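Local coordinates for protein lipase (Acinetobacter baumannii, PDB 4OPM) that probably hydrolyses ester bonds of triacylglycerols or related lipids, as a putative lipase of the alpha/beta hydrolase fold, at residues N96-L101 against A126-G131. Sequence-based numbering, arbitrary orientation.
Sequences NLAEKL and ALLYAG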
ATOM      1  N   ASN A  96      -2.612  -9.390 -12.390  1.00 19.98           N
ATOM      2  CA  ASN A  96      -4.084  -9.349 -12.337  1.00 20.45           C
ATOM      3  C   ASN A  96      -4.567  -8.265 -11.368  1.00 22.57           C
ATOM      4  O   ASN A  96      -5.552  -7.588 -11.656  1.00 22.06           O
ATOM      5  CB  ASN A  96      -4.709 -10.702 -11.977  1.00 20.86           C
ATOM      6  CG  ASN A  96      -6.187 -10.733 -12.280  1.00 29.00           C
ATOM      7  OD1 ASN A  96      -6.621 -10.282 -13.343  1.00 24.77           O
ATOM      8  ND2 ASN A  96      -7.013 -11.192 -11.331  1.00 23.41           N
ATOM      9  N   LEU A  97      -3.861  -8.063 -10.249  1.00 18.75           N
ATOM     10  CA  LEU A  97      -4.238  -7.005  -9.308  1.00 18.67           C
ATOM     11  C   LEU A  97      -4.117  -5.628  -9.986  1.00 23.17           C
ATOM     12  O   LEU A  97      -5.034  -4.821  -9.869  1.00 22.93           O
ATOM     13  CB  LEU A  97      -3.396  -7.076  -8.010  1.00 18.34           C
ATOM     14  CG  LEU A  97      -3.571  -8.345  -7.163  1.00 23.04           C
ATOM     15  CD1 LEU A  97      -2.591  -8.368  -6.002  1.00 23.11           C
ATOM     16  CD2 LEU A  97      -5.002  -8.507  -6.655  1.00 23.85           C
ATOM     17  N   ALA A  98      -3.033  -5.395 -10.762  1.00 21.56           N
ATOM     18  CA  ALA A  98      -2.830  -4.116 -11.458  1.00 20.64           C
ATOM     19  C   ALA A  98      -3.908  -3.882 -12.543  1.00 23.28           C
ATOM     20  O   ALA A  98      -4.476  -2.783 -12.621  1.00 21.28           O
ATOM     21  CB  ALA A  98      -1.441  -4.066 -12.071  1.00 21.27           C
ATOM     22  N   GLU A  99      -4.213  -4.921 -13.341  1.00 20.12           N
ATOM     23  CA  GLU A  99      -5.217  -4.818 -14.398  1.00 19.75           C
ATOM     24  C   GLU A  99      -6.608  -4.618 -13.776  1.00 23.17           C
ATOM     25  O   GLU A  99      -7.359  -3.789 -14.272  1.00 23.09           O
ATOM     26  CB  GLU A  99      -5.188  -6.048 -15.318  1.00 21.21           C
ATOM     27  CG  GLU A  99      -6.120  -5.925 -16.519  1.00 26.68           C
ATOM     28  CD  GLU A  99      -7.537  -6.431 -16.320  1.00 43.50           C
ATOM     29  OE1 GLU A  99      -7.754  -7.263 -15.411  1.00 35.66           O
ATOM     30  OE2 GLU A  99      -8.437  -5.996 -17.076  1.00 36.44           O
ATOM     31  N   LYS A 100      -6.952  -5.364 -12.700  1.00 20.27           N
ATOM     32  CA  LYS A 100      -8.278  -5.222 -12.075  1.00 20.24           C
ATOM     33  C   LYS A 100      -8.389  -3.864 -11.362  1.00 22.64           C
ATOM     34  O   LYS A 100      -9.467  -3.266 -11.357  1.00 22.59           O
ATOM     35  CB  LYS A 100      -8.605  -6.393 -11.137  1.00 21.32           C
ATOM     36  CG  LYS A 100      -8.800  -7.728 -11.869  1.00 22.67           C
ATOM     37  CD  LYS A 100      -9.968  -7.690 -12.891  1.00 25.76           C
ATOM     38  CE  LYS A 100     -10.222  -9.009 -13.565  1.00 26.34           C
ATOM     39  NZ  LYS A 100      -9.105  -9.383 -14.494  1.00 24.91           N
ATOM     40  N   LEU A 101      -7.269  -3.335 -10.833  1.00 19.25           N
ATOM     41  CA  LEU A 101      -7.273  -2.008 -10.231  1.00 18.16           C
ATOM     42  C   LEU A 101      -7.562  -0.966 -11.329  1.00 21.61           C
ATOM     43  O   LEU A 101      -8.347  -0.058 -11.092  1.00 19.16           O
ATOM     44  CB  LEU A 101      -5.946  -1.721  -9.516  1.00 17.20           C
ATOM     45  CG  LEU A 101      -5.833  -0.367  -8.835  1.00 20.89           C
ATOM     46  CD1 LEU A 101      -6.776  -0.256  -7.635  1.00 20.80           C
ATOM     47  CD2 LEU A 101      -4.393  -0.103  -8.416  1.00 22.89           C
ATOM     48  N   ALA A 126       1.648  -0.221  -7.962  1.00 17.08           N
ATOM     49  CA  ALA A 126       1.720   1.151  -8.474  1.00 17.92           C
ATOM     50  C   ALA A 126       2.723   1.250  -9.645  1.00 22.19           C
ATOM     51  O   ALA A 126       2.410   1.878 -10.656  1.00 21.81           O
ATOM     52  CB  ALA A 126       2.087   2.125  -7.357  1.00 18.01           C
ATOM     53  N   LEU A 127       3.885   0.572  -9.527  1.00 19.40           N
ATOM     54  CA  LEU A 127       4.930   0.524 -10.560  1.00 20.14           C
ATOM     55  C   LEU A 127       4.405  -0.128 -11.844  1.00 24.19           C
ATOM     56  O   LEU A 127       4.588   0.419 -12.935  1.00 23.07           O
ATOM     57  CB  LEU A 127       6.176  -0.227 -10.045  1.00 19.96           C
ATOM     58  CG  LEU A 127       7.103   0.593  -9.115  1.00 25.03           C
ATOM     59  CD1 LEU A 127       8.012  -0.316  -8.286  1.00 26.07           C
ATOM     60  CD2 LEU A 127       7.930   1.599  -9.893  1.00 26.88           C
ATOM     61  N   LEU A 128       3.715  -1.271 -11.715  1.00 22.12           N
ATOM     62  CA  LEU A 128       3.154  -1.965 -12.876  1.00 23.20           C
ATOM     63  C   LEU A 128       2.078  -1.097 -13.546  1.00 25.84           C
ATOM     64  O   LEU A 128       2.054  -0.980 -14.770  1.00 25.61           O
ATOM     65  CB  LEU A 128       2.596  -3.333 -12.466  1.00 23.93           C
ATOM     66  CG  LEU A 128       2.446  -4.385 -13.563  1.00 30.90           C
ATOM     67  CD1 LEU A 128       3.762  -4.571 -14.360  1.00 31.40           C
ATOM     68  CD2 LEU A 128       2.001  -5.707 -12.970  1.00 34.75           C
ATOM     69  N   TYR A 129       1.238  -0.445 -12.737  1.00 20.90           N
ATOM     70  CA  TYR A 129       0.199   0.456 -13.215  1.00 20.81           C
ATOM     71  C   TYR A 129       0.816   1.632 -13.998  1.00 24.50           C
ATOM     72  O   TYR A 129       0.373   1.908 -15.114  1.00 24.25           O
ATOM     73  CB  TYR A 129      -0.635   0.980 -12.024  1.00 20.62           C
ATOM     74  CG  TYR A 129      -1.892   1.708 -12.442  1.00 22.19           C
ATOM     75  CD1 TYR A 129      -1.842   3.026 -12.895  1.00 24.11           C
ATOM     76  CD2 TYR A 129      -3.141   1.104 -12.326  1.00 22.67           C
ATOM     77  CE1 TYR A 129      -3.002   3.713 -13.250  1.00 25.86           C
ATOM     78  CE2 TYR A 129      -4.308   1.783 -12.671  1.00 23.88           C
ATOM     79  CZ  TYR A 129      -4.235   3.091 -13.126  1.00 29.97           C
ATOM     80  OH  TYR A 129      -5.376   3.763 -13.487  1.00 27.84           O
ATOM     81  N   ALA A 130       1.865   2.279 -13.432  1.00 21.50           N
ATOM     82  CA  ALA A 130       2.553   3.422 -14.041  1.00 22.25           C
ATOM     83  C   ALA A 130       3.207   3.058 -15.373  1.00 28.17           C
ATOM     84  O   ALA A 130       3.231   3.889 -16.289  1.00 28.91           O
ATOM     85  CB  ALA A 130       3.600   3.965 -13.099  1.00 22.58           C
ATOM     86  N   GLY A 131       3.712   1.829 -15.468  1.00 24.82           N
ATOM     87  CA  GLY A 131       4.343   1.314 -16.676  1.00 25.47           C
ATOM     88  C   GLY A 131       3.340   0.958 -17.756  1.00 29.50           C
ATOM     89  O   GLY A 131       3.578   1.235 -18.934  1.00 29.64           O
TER
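Ala98 meets Leu128 and Tyr129 where two helices of the alpha/beta hydrolase fold, 94-107 and 121-132, pack against each other over the central sheet; the second follows a probable nucleophile elbow. The segment axes cross at -60°, 9.1 Å apart at their closest. The small side chain of Ala98 is consistent with the 5.8 Å between Ala98 CA and Tyr129 CA. Its CB lies 3.9 Å from Leu128 CD2, and its carbonyl O is 4.1 Å from Tyr129 CD2, oblique to the ring. In Leu128, chi1 (-158°) places CG anti to the backbone N, and chi2 then turns CD2 onto that methyl.

Toward the sheet the pair is more distant but buried: Leu101 CD2 lies 4.3 Å from Tyr129 CD2, also oblique to the ring, while Leu101 rests on Leu48 and Ile50 of strand 46-50. The phenol OH of Tyr129 is hydrogen-bonded to Arg102, which ties the ring to the first helix.

The open side is at Leu128, partly exposed and about 4 Å from a bound polyethylene glycol. The polar flank of 96-101 faces away from 126-131. There Lys100 NZ forms a salt bridge with Glu99 OE1 (2.7 Å), Glu99 OE2 pairs with Arg103, and Lys100 NZ also meets Asn96 OD1 at 2.9 Å, on a lone pair in the carbonyl plane.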